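Long-range contacts in ectonucleotide pyrophosphatase/phosphodiesterase family member 5 (Mus musculus, PDB 5VEO), which probably hydrolyses phosphodiester bonds of nucleotide-related substrates, as a zinc-binding ectoenzyme of the nucleotide pyrophosphatase/phosphodiesterase family: residues H46-T51 against N348-A353; N218-S223 against P336-H341; R240-E245 against Y269-G274; A256-K261 against I302-D307. The protein carries 1 engineered substitution. All blocks are in the same frame, centred on the assembly; numbering follows the deposited sequence.

In the fold
The four contacts form two touching pairs on two separate sheets. Interactions 1 and 2 share the mixed eight-stranded sheet, strand 45-51 standing between 338-341 and 349-355; Val47 N lies 3.0 Å from Phe338 O, a probable hydrogen bond. Interactions 3 and 4 meet where helix 265-272 lies against the smaller antiparallel sheet, with Leu272 CD2 3.7 Å from Ile258 CD1. The centres of interactions 2 and 4 are about 33 Å apart. Interaction 2 runs up to the zinc site: the side chain of Ser223 is about 6 Å from a bound zinc ion, and the next two residues, Asp224 and His225, bind zinc. Ser223 and Pro260 side chains each lie about 8 Å from a bound AMP.

Interaction 1 of 4, residues H46-T51 against N348-A353; sequences HVNQVT and NFTKEA. With NAG (2-acetamido-2-deoxy-beta-D-glucopyranose), chain G; EDO (1,2-ethanediol), chain K.
The parallel edge of the large mixed sheet is built here, His46, Val47 and Gln49 pairing in register with Thr350, Lys351 and Ala353 of its outermost strand. The carbonyl of His46 takes a nearly straight bond from Lys351 N (174° at the hydrogen), and Lys351 O in turn receives Asn48 N. Both chains turn a corner together, at Asn48 and Glu352, and Gln49 N resumes the pairing by bonding Glu352 O at 2.8 Å. At that corner the side chains add a polar link across the strands. Asn48 ND2 gives a hydrogen bond of 2.9 Å to Glu352 OE1; OE1 lies close to the amide plane of Asn48, whereas ND2 comes from above the carboxylate plane, the two groups being 72° apart. Glu352 reaches back because its chain bends at chi2 (58°). On the face that carries Val47 and Lys351, Val47 CG1 packs 3.6 Å from Ala353 C, and Val47 CG2 lies beside Lys351 CB, a suitable neighbour because the aliphatic stem of the lysine carries its amine on to Asp383 and Asn380 O. Gln49 OE1 is bonded by His335. Paired strands bending at matched corners complete one margin of the alpha/beta core of this alkaline phosphatase-like fold.

Interaction 2 of 4, residues N218-S223 against P336-H341; sequences NLIVTS and PIFLAH
The ring of Phe338 meets Thr222 at its edge: Thr222 OG1 lies near the ring plane, 3.7 Å from Phe338 CD1. Farther round the ring, Ile220 CG2 comes obliquely to within 3.6 Å of Phe338 CE1, while Val47 and Val50 of the next strand also pack on this side chain. The other flat group, the His341 imidazole, leads away from strand 218-222 and stacks on Trp214. Between these ends the strands run antiparallel, with hydrogen-bonded pairs Leu219-His341 and Val221-Leu339. Leu339 CD2 touches Val221 CB at 3.8 Å; Leu339 goes on to helix 35-42, while Val221 packs on Phe21 of strand 16-21. Thr222 holds its hydroxyl opposite the backbone N (chi1 -170°), which sends OG1 to Ile337 O, 2.7 Å away and in the carbonyl plane. A valine here would lose this donor and would probably leave the buried Ile337 carbonyl without its hydroxyl mate. Next, Ser223 CB packs on Pro336 CB at 3.7 Å. Four backbone bonds and the Thr222 hydroxyl satisfy polar groups across this buried contact, just before the zinc ligand Asp224; Ser223 OG bonds Phe21 O and Phe24 N, whereas Ser223 N has no partner in the model.

Interaction 3 of 4, residues R240-E245 against Y269-G274; sequences RYLDKE and YDALAG
Ala271 CB wedges into the tight part of this contact, 3.5 Å from Tyr241 O and 3.7 Å from Leu242 CD2. A methyl suits the spot, since the helix here comes close to the backbone of the loop. Next to it Leu272 spreads its two branches over two partners: CD1 touches Tyr241 CD2 at 4.0 Å, meeting the ring obliquely, and CD2 reaches Leu242 CD1 at 4.1 Å. Setting CG opposite the backbone N (chi1 -157°) lets the leucine reach across, at about a right angle to both Tyr241 and Leu242. No hydrogen bond joins the segments, and the contact rests on van der Waals packing, mostly apolar. The last turn of helix 265-272 is thereby laid on the loop between strands 235-237 and 247-249, beside the antiparallel four-stranded sheet whose strand 279-283 also receives Leu272, on Leu279 and Val281. Ala273 is the first residue to leave the helix, although its N still bonds Tyr269 O at 2.8 Å.

The Tyr241 ring also packs on Ala275 and His276, and one face is covered by Arg240 CB, 4.0 Å above the centre. Towards solvent the arrangement is looser and more polar. The phenol OH stands over the guanidinium of exposed Arg240. Farther along, the loop is held by bonds within itself: Asp243 OD1 accepts Glu245 N at 2.9 Å in an Asx turn, and exposed Lys244 NZ makes a salt bridge of 2.6 Å with Glu245 OE2, likewise exposed. Aspartate suits the turn because its short side chain can reach a backbone N-H two residues on.

Interaction 4 of 4, residues A256-K261 against I302-D307; sequences AAILPK and IVAVAD. With NAG (2-acetamido-2-deoxy-beta-D-glucopyranose), chain B.
Ile258 and Ile302 pair directly across the two strands, Ile258 CB lying 4.1 Å from Ile302 CB. The backbone between them carries a bond of 2.9 Å from Ile258 N to Ile302 O. The return bond, Ile302 N to Ile258 O, is weak at 3.3 Å. Two residues along, Ala256 and Ala304 make the better-matched pair, Ala304 N meeting Ala256 O with 170° at the hydrogen. Their methyls sit side by side, Ala256 CB 4.2 Å from Ala304 CB. Past the isoleucines, Pro260 CG meets Ile302 CD1 at 3.8 Å, the two side chains slanting across one another; Ile302 sends CG1 opposite its carbonyl carbon (chi1 -66°), and CD1 is carried out to the proline ring. These are the two central strands of the antiparallel four-stranded sheet, 255-260 also pairing with 247-249 and 302-306 with 279-283.

A second shell packs on the face that bears the isoleucines: Val268 of helix 265-272 touches both Ile258 and Ile302, and Phe265 touches Ile302. Branched apolar residues fit this layer between sheet and helix. Val281 of the neighbouring strand lies alongside Ile302 and Ala304. The other face, with Ala257 and Val303, meets the loop residues Gln300 and Ile287 respectively.

Beyond the pairing, strand 302-306 runs out to Asp307, beside the glycan at Asn278. Asp307 OD2 accepts a hydrogen bond from Asn278 ND2 and lies 3.4 Å from O7 of the chain B N-acetylglucosamine. An alanine here, without the carboxylate, would probably leave the Asn278 amide without this acceptor and freer to turn.

Interaction 1 of 4, residues H46-T51 against N348-A353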
# COMPACT_ATOMS: atom_id res chain seq x y z
N HIS A 46 16.58 9.16 3.23
CA HIS A 46 15.92 8.89 1.96
C HIS A 46 16.41 7.53 1.48
O HIS A 46 17.60 7.27 1.54
CB HIS A 46 16.27 10.01 0.96
CG HIS A 46 15.71 9.84 -0.42
ND1 HIS A 46 16.36 10.35 -1.53
CD2 HIS A 46 14.57 9.26 -0.89
CE1 HIS A 46 15.66 10.08 -2.62
NE2 HIS A 46 14.56 9.44 -2.26
N VAL A 47 15.49 6.66 1.08
CA VAL A 47 15.83 5.34 0.54
C VAL A 47 15.43 5.33 -0.93
O VAL A 47 14.26 5.54 -1.26
CB VAL A 47 15.14 4.21 1.31
CG1 VAL A 47 15.46 2.86 0.67
CG2 VAL A 47 15.58 4.21 2.79
N ASN A 48 16.39 5.05 -1.82
CA ASN A 48 16.10 5.10 -3.26
C ASN A 48 15.08 4.04 -3.69
O ASN A 48 14.14 4.35 -4.44
CB ASN A 48 17.37 4.91 -4.08
CG ASN A 48 18.21 6.15 -4.16
OD1 ASN A 48 17.73 7.27 -3.97
ND2 ASN A 48 19.49 5.96 -4.52
N GLN A 49 15.30 2.78 -3.32
CA GLN A 49 14.56 1.64 -3.88
C GLN A 49 13.96 0.81 -2.75
O GLN A 49 14.65 0.01 -2.12
CB GLN A 49 15.43 0.78 -4.78
CG GLN A 49 15.69 1.44 -6.12
CD GLN A 49 14.42 1.58 -6.97
OE1 GLN A 49 13.82 0.60 -7.40
NE2 GLN A 49 13.99 2.80 -7.18
N VAL A 50 12.66 0.99 -2.56
CA VAL A 50 11.86 0.26 -1.59
C VAL A 50 11.15 -0.85 -2.33
O VAL A 50 10.29 -0.59 -3.18
CB VAL A 50 10.83 1.17 -0.92
CG1 VAL A 50 9.93 0.35 0.05
CG2 VAL A 50 11.51 2.35 -0.26
N THR A 51 11.51 -2.08 -2.02
CA THR A 51 10.77 -3.21 -2.56
C THR A 51 9.54 -3.43 -1.69
O THR A 51 9.65 -3.83 -0.52
CB THR A 51 11.62 -4.46 -2.61
OG1 THR A 51 12.73 -4.24 -3.47
CG2 THR A 51 10.82 -5.61 -3.14
N ASN A 348 20.57 14.25 6.30
CA ASN A 348 21.19 14.33 4.98
C ASN A 348 21.81 13.00 4.54
O ASN A 348 22.89 12.96 3.96
CB ASN A 348 22.24 15.45 4.93
CG ASN A 348 22.49 15.93 3.53
OD1 ASN A 348 21.60 15.86 2.68
ND2 ASN A 348 23.71 16.39 3.27
N PHE A 349 21.09 11.90 4.79
CA PHE A 349 21.59 10.55 4.56
C PHE A 349 20.74 9.85 3.51
O PHE A 349 19.50 9.88 3.58
CB PHE A 349 21.57 9.73 5.85
CG PHE A 349 21.98 8.30 5.68
CD1 PHE A 349 23.29 7.97 5.34
CD2 PHE A 349 21.06 7.27 5.84
CE1 PHE A 349 23.67 6.65 5.18
CE2 PHE A 349 21.44 5.95 5.70
CZ PHE A 349 22.75 5.64 5.34
N THR A 350 21.40 9.21 2.56
CA THR A 350 20.73 8.45 1.51
C THR A 350 21.20 7.01 1.55
O THR A 350 22.40 6.73 1.55
CB THR A 350 20.97 9.04 0.13
OG1 THR A 350 20.59 10.41 0.14
CG2 THR A 350 20.14 8.30 -0.93
N LYS A 351 20.23 6.11 1.55
CA LYS A 351 20.43 4.67 1.54
C LYS A 351 19.87 4.10 0.23
O LYS A 351 18.83 4.55 -0.26
CB LYS A 351 19.70 4.08 2.75
CG LYS A 351 19.71 2.62 2.84
CD LYS A 351 19.16 2.23 4.17
CE LYS A 351 18.82 0.81 4.17
NZ LYS A 351 19.97 -0.03 4.49
N GLU A 352 20.52 3.07 -0.32
CA GLU A 352 20.10 2.59 -1.63
C GLU A 352 18.77 1.84 -1.58
O GLU A 352 17.90 2.08 -2.43
CB GLU A 352 21.17 1.73 -2.27
CG GLU A 352 20.75 1.13 -3.61
CD GLU A 352 20.34 2.18 -4.66
OE1 GLU A 352 20.75 3.36 -4.56
OE2 GLU A 352 19.62 1.78 -5.60
N ALA A 353 18.58 0.92 -0.62
CA ALA A 353 17.45 -0.00 -0.71
C ALA A 353 16.92 -0.45 0.64
O ALA A 353 17.65 -0.51 1.63
CB ALA A 353 17.83 -1.26 -1.51
C1 NAG G . 15.05 -7.78 1.48
C2 NAG G . 16.54 -7.50 1.79
C3 NAG G . 17.44 -8.62 1.25
C4 NAG G . 16.94 -9.98 1.71
C5 NAG G . 15.49 -10.15 1.31
C6 NAG G . 14.92 -11.48 1.74
C7 NAG G . 17.12 -5.13 2.01
C8 NAG G . 17.57 -3.90 1.29
N2 NAG G . 16.97 -6.22 1.25
O3 NAG G . 18.76 -8.41 1.73
O4 NAG G . 17.71 -11.02 1.12
O5 NAG G . 14.70 -9.14 1.94
O6 NAG G . 14.64 -11.49 3.13
O7 NAG G . 16.86 -5.13 3.23
C1 EDO K . 9.26 -7.08 0.10
O1 EDO K . 9.04 -6.15 1.20
C2 EDO K . 10.43 -8.05 0.32
O2 EDO K . 10.59 -8.93 -0.83

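Interaction 2 of 4, residues N218-S223 against P336-H341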
# COMPACT_ATOMS: atom_id res chain seq x y z
N ASN A 218 9.06 11.58 14.96
CA ASN A 218 9.74 10.99 13.80
C ASN A 218 8.70 10.88 12.69
O ASN A 218 7.77 10.07 12.79
CB ASN A 218 10.31 9.63 14.17
CG ASN A 218 11.43 9.75 15.20
OD1 ASN A 218 12.52 10.20 14.89
ND2 ASN A 218 11.12 9.39 16.45
N LEU A 219 8.85 11.72 11.66
CA LEU A 219 7.95 11.76 10.52
C LEU A 219 8.48 10.84 9.42
O LEU A 219 9.61 11.01 8.96
CB LEU A 219 7.83 13.19 9.99
CG LEU A 219 7.09 13.40 8.68
CD1 LEU A 219 5.63 12.97 8.82
CD2 LEU A 219 7.18 14.84 8.25
N ILE A 220 7.68 9.87 9.02
CA ILE A 220 8.05 8.91 7.98
C ILE A 220 7.06 9.13 6.85
O ILE A 220 5.85 9.02 7.07
CB ILE A 220 8.03 7.47 8.49
CG1 ILE A 220 9.06 7.30 9.63
CG2 ILE A 220 8.24 6.48 7.34
CD1 ILE A 220 8.99 6.00 10.34
N VAL A 221 7.56 9.47 5.66
CA VAL A 221 6.72 9.76 4.51
C VAL A 221 6.97 8.66 3.48
O VAL A 221 8.10 8.50 3.00
CB VAL A 221 7.00 11.14 3.91
CG1 VAL A 221 6.12 11.40 2.69
CG2 VAL A 221 6.80 12.23 4.97
N THR A 222 5.93 7.91 3.14
CA THR A 222 6.12 6.81 2.21
C THR A 222 4.83 6.63 1.40
O THR A 222 4.02 7.55 1.28
CB THR A 222 6.62 5.56 2.96
OG1 THR A 222 7.03 4.55 2.03
CG2 THR A 222 5.59 5.01 3.93
N SER A 223 4.69 5.46 0.80
CA SER A 223 3.55 5.16 -0.05
C SER A 223 3.43 3.64 -0.16
O SER A 223 4.26 2.88 0.36
CB SER A 223 3.72 5.82 -1.41
OG SER A 223 2.56 5.71 -2.21
N PRO A 336 7.60 2.57 -4.13
CA PRO A 336 7.21 3.85 -3.52
C PRO A 336 8.39 4.66 -3.01
O PRO A 336 9.44 4.12 -2.69
CB PRO A 336 6.38 3.39 -2.32
CG PRO A 336 7.07 2.13 -1.89
CD PRO A 336 7.51 1.46 -3.18
N ILE A 337 8.13 5.95 -2.81
CA ILE A 337 9.06 6.81 -2.09
C ILE A 337 9.19 6.34 -0.64
O ILE A 337 8.26 5.76 -0.06
CB ILE A 337 8.63 8.28 -2.07
CG1 ILE A 337 7.21 8.40 -1.51
CG2 ILE A 337 8.88 8.94 -3.38
CD1 ILE A 337 6.88 9.74 -0.92
N PHE A 338 10.34 6.66 -0.04
CA PHE A 338 10.51 6.57 1.41
C PHE A 338 11.49 7.64 1.87
O PHE A 338 12.64 7.68 1.40
CB PHE A 338 11.01 5.18 1.83
CG PHE A 338 11.15 5.01 3.31
CD1 PHE A 338 10.15 4.37 4.03
CD2 PHE A 338 12.26 5.50 3.99
CE1 PHE A 338 10.27 4.22 5.42
CE2 PHE A 338 12.37 5.35 5.35
CZ PHE A 338 11.37 4.71 6.07
N LEU A 339 11.06 8.48 2.80
CA LEU A 339 11.94 9.46 3.41
C LEU A 339 11.46 9.71 4.83
O LEU A 339 10.33 9.40 5.17
CB LEU A 339 12.01 10.75 2.58
CG LEU A 339 10.84 11.68 2.32
CD1 LEU A 339 11.34 13.01 1.74
CD2 LEU A 339 9.82 11.03 1.37
N ALA A 340 12.34 10.26 5.66
CA ALA A 340 11.93 10.47 7.05
C ALA A 340 12.78 11.55 7.70
O ALA A 340 13.90 11.83 7.27
CB ALA A 340 12.04 9.17 7.84
N HIS A 341 12.22 12.13 8.76
CA HIS A 341 12.88 13.17 9.53
C HIS A 341 12.48 13.02 10.99
O HIS A 341 11.31 12.80 11.28
CB HIS A 341 12.47 14.57 9.07
CG HIS A 341 12.85 15.64 10.04
ND1 HIS A 341 12.05 15.99 11.11
CD2 HIS A 341 13.95 16.44 10.11
CE1 HIS A 341 12.65 16.95 11.80
NE2 HIS A 341 13.80 17.23 11.22

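Interaction 3 of 4, residues R240-E245 against Y269-G274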
# COMPACT_ATOMS: atom_id res chain seq x y z
N ARG A 240 -11.73 -13.14 -25.51
CA ARG A 240 -11.17 -13.71 -26.73
C ARG A 240 -10.73 -15.16 -26.53
O ARG A 240 -10.57 -15.89 -27.51
CB ARG A 240 -9.98 -12.89 -27.21
CG ARG A 240 -10.34 -11.53 -27.83
CD ARG A 240 -9.14 -10.90 -28.57
NE ARG A 240 -8.35 -11.92 -29.27
CZ ARG A 240 -7.24 -11.71 -29.96
NH1 ARG A 240 -6.72 -10.49 -30.07
NH2 ARG A 240 -6.63 -12.74 -30.54
N TYR A 241 -10.55 -15.58 -25.28
CA TYR A 241 -10.02 -16.90 -24.94
C TYR A 241 -10.95 -17.74 -24.10
O TYR A 241 -10.94 -18.97 -24.23
CB TYR A 241 -8.70 -16.76 -24.16
CG TYR A 241 -7.79 -15.72 -24.77
CD1 TYR A 241 -7.14 -15.97 -25.96
CD2 TYR A 241 -7.60 -14.49 -24.15
CE1 TYR A 241 -6.32 -15.02 -26.54
CE2 TYR A 241 -6.77 -13.54 -24.71
CZ TYR A 241 -6.14 -13.81 -25.91
OH TYR A 241 -5.32 -12.86 -26.45
N LEU A 242 -11.74 -17.12 -23.22
CA LEU A 242 -12.48 -17.81 -22.18
C LEU A 242 -13.96 -17.52 -22.32
O LEU A 242 -14.36 -16.40 -22.66
CB LEU A 242 -12.05 -17.36 -20.77
CG LEU A 242 -10.62 -17.52 -20.29
CD1 LEU A 242 -10.46 -16.95 -18.87
CD2 LEU A 242 -10.21 -18.97 -20.34
N ASP A 243 -14.76 -18.54 -22.03
CA ASP A 243 -16.20 -18.40 -21.89
C ASP A 243 -16.52 -17.81 -20.53
O ASP A 243 -16.25 -18.43 -19.50
CB ASP A 243 -16.83 -19.78 -22.08
CG ASP A 243 -18.33 -19.77 -21.97
OD1 ASP A 243 -18.90 -18.79 -21.44
OD2 ASP A 243 -18.94 -20.78 -22.40
N LYS A 244 -17.10 -16.60 -20.51
CA LYS A 244 -17.36 -15.90 -19.26
C LYS A 244 -18.27 -16.67 -18.32
O LYS A 244 -18.24 -16.41 -17.11
CB LYS A 244 -17.98 -14.53 -19.57
CG LYS A 244 -19.36 -14.61 -20.22
CD LYS A 244 -19.85 -13.23 -20.68
CE LYS A 244 -21.20 -13.30 -21.40
NZ LYS A 244 -22.23 -14.03 -20.61
N GLU A 245 -19.06 -17.61 -18.82
CA GLU A 245 -19.93 -18.40 -17.96
C GLU A 245 -19.18 -19.46 -17.16
O GLU A 245 -19.77 -20.07 -16.27
CB GLU A 245 -21.01 -19.12 -18.78
CG GLU A 245 -21.92 -18.21 -19.56
CD GLU A 245 -22.70 -17.25 -18.69
OE1 GLU A 245 -23.10 -17.65 -17.57
OE2 GLU A 245 -22.92 -16.10 -19.12
N TYR A 269 -7.59 -23.06 -17.67
CA TYR A 269 -6.14 -23.00 -17.70
C TYR A 269 -5.61 -23.25 -19.11
O TYR A 269 -4.73 -22.51 -19.58
CB TYR A 269 -5.55 -24.00 -16.71
CG TYR A 269 -4.05 -23.93 -16.69
CD1 TYR A 269 -3.29 -24.78 -17.47
CD2 TYR A 269 -3.39 -22.99 -15.92
CE1 TYR A 269 -1.92 -24.71 -17.47
CE2 TYR A 269 -2.02 -22.90 -15.91
CZ TYR A 269 -1.28 -23.77 -16.69
OH TYR A 269 0.08 -23.70 -16.69
N ASP A 270 -6.12 -24.28 -19.82
CA ASP A 270 -5.58 -24.61 -21.13
C ASP A 270 -5.90 -23.53 -22.17
O ASP A 270 -5.11 -23.32 -23.11
CB ASP A 270 -6.13 -25.95 -21.63
CG ASP A 270 -5.64 -27.12 -20.83
OD1 ASP A 270 -4.69 -26.97 -20.04
OD2 ASP A 270 -6.22 -28.21 -21.00
N ALA A 271 -7.04 -22.86 -22.03
CA ALA A 271 -7.40 -21.79 -22.94
C ALA A 271 -6.56 -20.54 -22.71
O ALA A 271 -6.27 -19.81 -23.65
CB ALA A 271 -8.88 -21.43 -22.78
N LEU A 272 -6.15 -20.29 -21.47
CA LEU A 272 -5.51 -19.03 -21.13
C LEU A 272 -3.99 -19.12 -21.06
O LEU A 272 -3.30 -18.17 -21.45
CB LEU A 272 -6.06 -18.51 -19.80
CG LEU A 272 -5.92 -17.02 -19.57
CD1 LEU A 272 -6.70 -16.21 -20.61
CD2 LEU A 272 -6.40 -16.68 -18.16
N ALA A 273 -3.44 -20.26 -20.63
CA ALA A 273 -1.99 -20.37 -20.49
C ALA A 273 -1.33 -20.32 -21.86
O ALA A 273 -1.64 -21.12 -22.75
CB ALA A 273 -1.61 -21.66 -19.77
N GLY A 274 -0.40 -19.38 -22.03
CA GLY A 274 0.28 -19.22 -23.30
C GLY A 274 -0.55 -18.59 -24.39
O GLY A 274 -0.09 -18.53 -25.55

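Interaction 4 of 4, residues A256-K261 against I302-D307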
# COMPACT_ATOMS: atom_id res chain seq x y z
N ALA A 256 -5.18 -10.94 -12.55
CA ALA A 256 -6.50 -11.53 -12.66
C ALA A 256 -6.57 -12.75 -11.76
O ALA A 256 -5.84 -13.73 -11.96
CB ALA A 256 -6.80 -11.90 -14.11
N ALA A 257 -7.44 -12.69 -10.77
CA ALA A 257 -7.64 -13.77 -9.82
C ALA A 257 -8.88 -14.51 -10.30
O ALA A 257 -9.98 -13.96 -10.26
CB ALA A 257 -7.81 -13.23 -8.41
N ILE A 258 -8.68 -15.74 -10.78
CA ILE A 258 -9.68 -16.47 -11.55
C ILE A 258 -10.10 -17.71 -10.78
O ILE A 258 -9.26 -18.52 -10.38
CB ILE A 258 -9.13 -16.84 -12.94
CG1 ILE A 258 -8.97 -15.56 -13.78
CG2 ILE A 258 -10.06 -17.85 -13.66
CD1 ILE A 258 -8.23 -15.75 -15.07
N LEU A 259 -11.41 -17.84 -10.56
CA LEU A 259 -12.00 -19.01 -9.92
C LEU A 259 -12.81 -19.75 -10.97
O LEU A 259 -13.95 -19.36 -11.25
CB LEU A 259 -12.88 -18.59 -8.75
CG LEU A 259 -13.64 -19.71 -8.03
CD1 LEU A 259 -12.68 -20.74 -7.50
CD2 LEU A 259 -14.46 -19.11 -6.91
N PRO A 260 -12.26 -20.79 -11.60
CA PRO A 260 -13.05 -21.55 -12.56
C PRO A 260 -14.25 -22.18 -11.87
O PRO A 260 -14.17 -22.55 -10.70
CB PRO A 260 -12.07 -22.62 -13.06
CG PRO A 260 -10.72 -22.07 -12.77
CD PRO A 260 -10.89 -21.30 -11.49
N LYS A 261 -15.36 -22.26 -12.60
CA LYS A 261 -16.49 -23.03 -12.12
C LYS A 261 -16.08 -24.49 -11.99
O LYS A 261 -15.07 -24.94 -12.53
CB LYS A 261 -17.67 -22.90 -13.07
CG LYS A 261 -18.09 -21.47 -13.31
CD LYS A 261 -19.20 -21.01 -12.41
CE LYS A 261 -19.67 -19.65 -12.92
NZ LYS A 261 -21.05 -19.27 -12.53
N ILE A 302 -6.31 -19.98 -10.09
CA ILE A 302 -5.54 -19.50 -11.23
C ILE A 302 -5.31 -18.02 -11.00
O ILE A 302 -6.24 -17.28 -10.67
CB ILE A 302 -6.27 -19.73 -12.56
CG1 ILE A 302 -6.39 -21.23 -12.84
CG2 ILE A 302 -5.55 -19.04 -13.71
CD1 ILE A 302 -7.20 -21.59 -14.08
N VAL A 303 -4.07 -17.59 -11.19
CA VAL A 303 -3.69 -16.19 -11.07
C VAL A 303 -2.92 -15.86 -12.34
O VAL A 303 -1.90 -16.49 -12.63
CB VAL A 303 -2.84 -15.93 -9.82
CG1 VAL A 303 -2.33 -14.49 -9.79
CG2 VAL A 303 -3.65 -16.20 -8.57
N ALA A 304 -3.44 -14.89 -13.11
CA ALA A 304 -2.88 -14.54 -14.40
C ALA A 304 -2.36 -13.11 -14.30
O ALA A 304 -3.12 -12.19 -14.02
CB ALA A 304 -3.92 -14.67 -15.51
N VAL A 305 -1.06 -12.94 -14.53
CA VAL A 305 -0.36 -11.70 -14.25
C VAL A 305 0.02 -11.04 -15.57
O VAL A 305 0.75 -11.62 -16.38
CB VAL A 305 0.90 -11.94 -13.40
CG1 VAL A 305 1.61 -10.62 -13.15
CG2 VAL A 305 0.56 -12.66 -12.10
N ALA A 306 -0.46 -9.82 -15.77
CA ALA A 306 -0.08 -9.05 -16.96
C ALA A 306 1.29 -8.43 -16.76
O ALA A 306 1.64 -7.99 -15.65
CB ALA A 306 -1.09 -7.96 -17.26
N ASP A 307 2.06 -8.39 -17.85
CA ASP A 307 3.33 -7.67 -17.85
C ASP A 307 3.11 -6.18 -17.67
O ASP A 307 2.03 -5.64 -17.92
CB ASP A 307 4.09 -7.91 -19.15
CG ASP A 307 4.61 -9.33 -19.29
OD1 ASP A 307 4.89 -10.01 -18.24
OD2 ASP A 307 4.75 -9.76 -20.45
C1 NAG B . 5.27 -8.47 -23.98
C2 NAG B . 6.54 -8.13 -23.24
C3 NAG B . 7.73 -8.03 -24.21
C4 NAG B . 7.80 -9.20 -25.19
C5 NAG B . 6.43 -9.47 -25.80
C6 NAG B . 6.41 -10.73 -26.65
C7 NAG B . 6.76 -6.66 -21.27
C8 NAG B . 6.53 -5.26 -20.75
N2 NAG B . 6.37 -6.87 -22.53
O3 NAG B . 8.93 -8.00 -23.45
O4 NAG B . 8.70 -8.85 -26.25
O5 NAG B . 5.46 -9.67 -24.77
O6 NAG B . 5.38 -10.59 -27.62
O7 NAG B . 7.28 -7.52 -20.58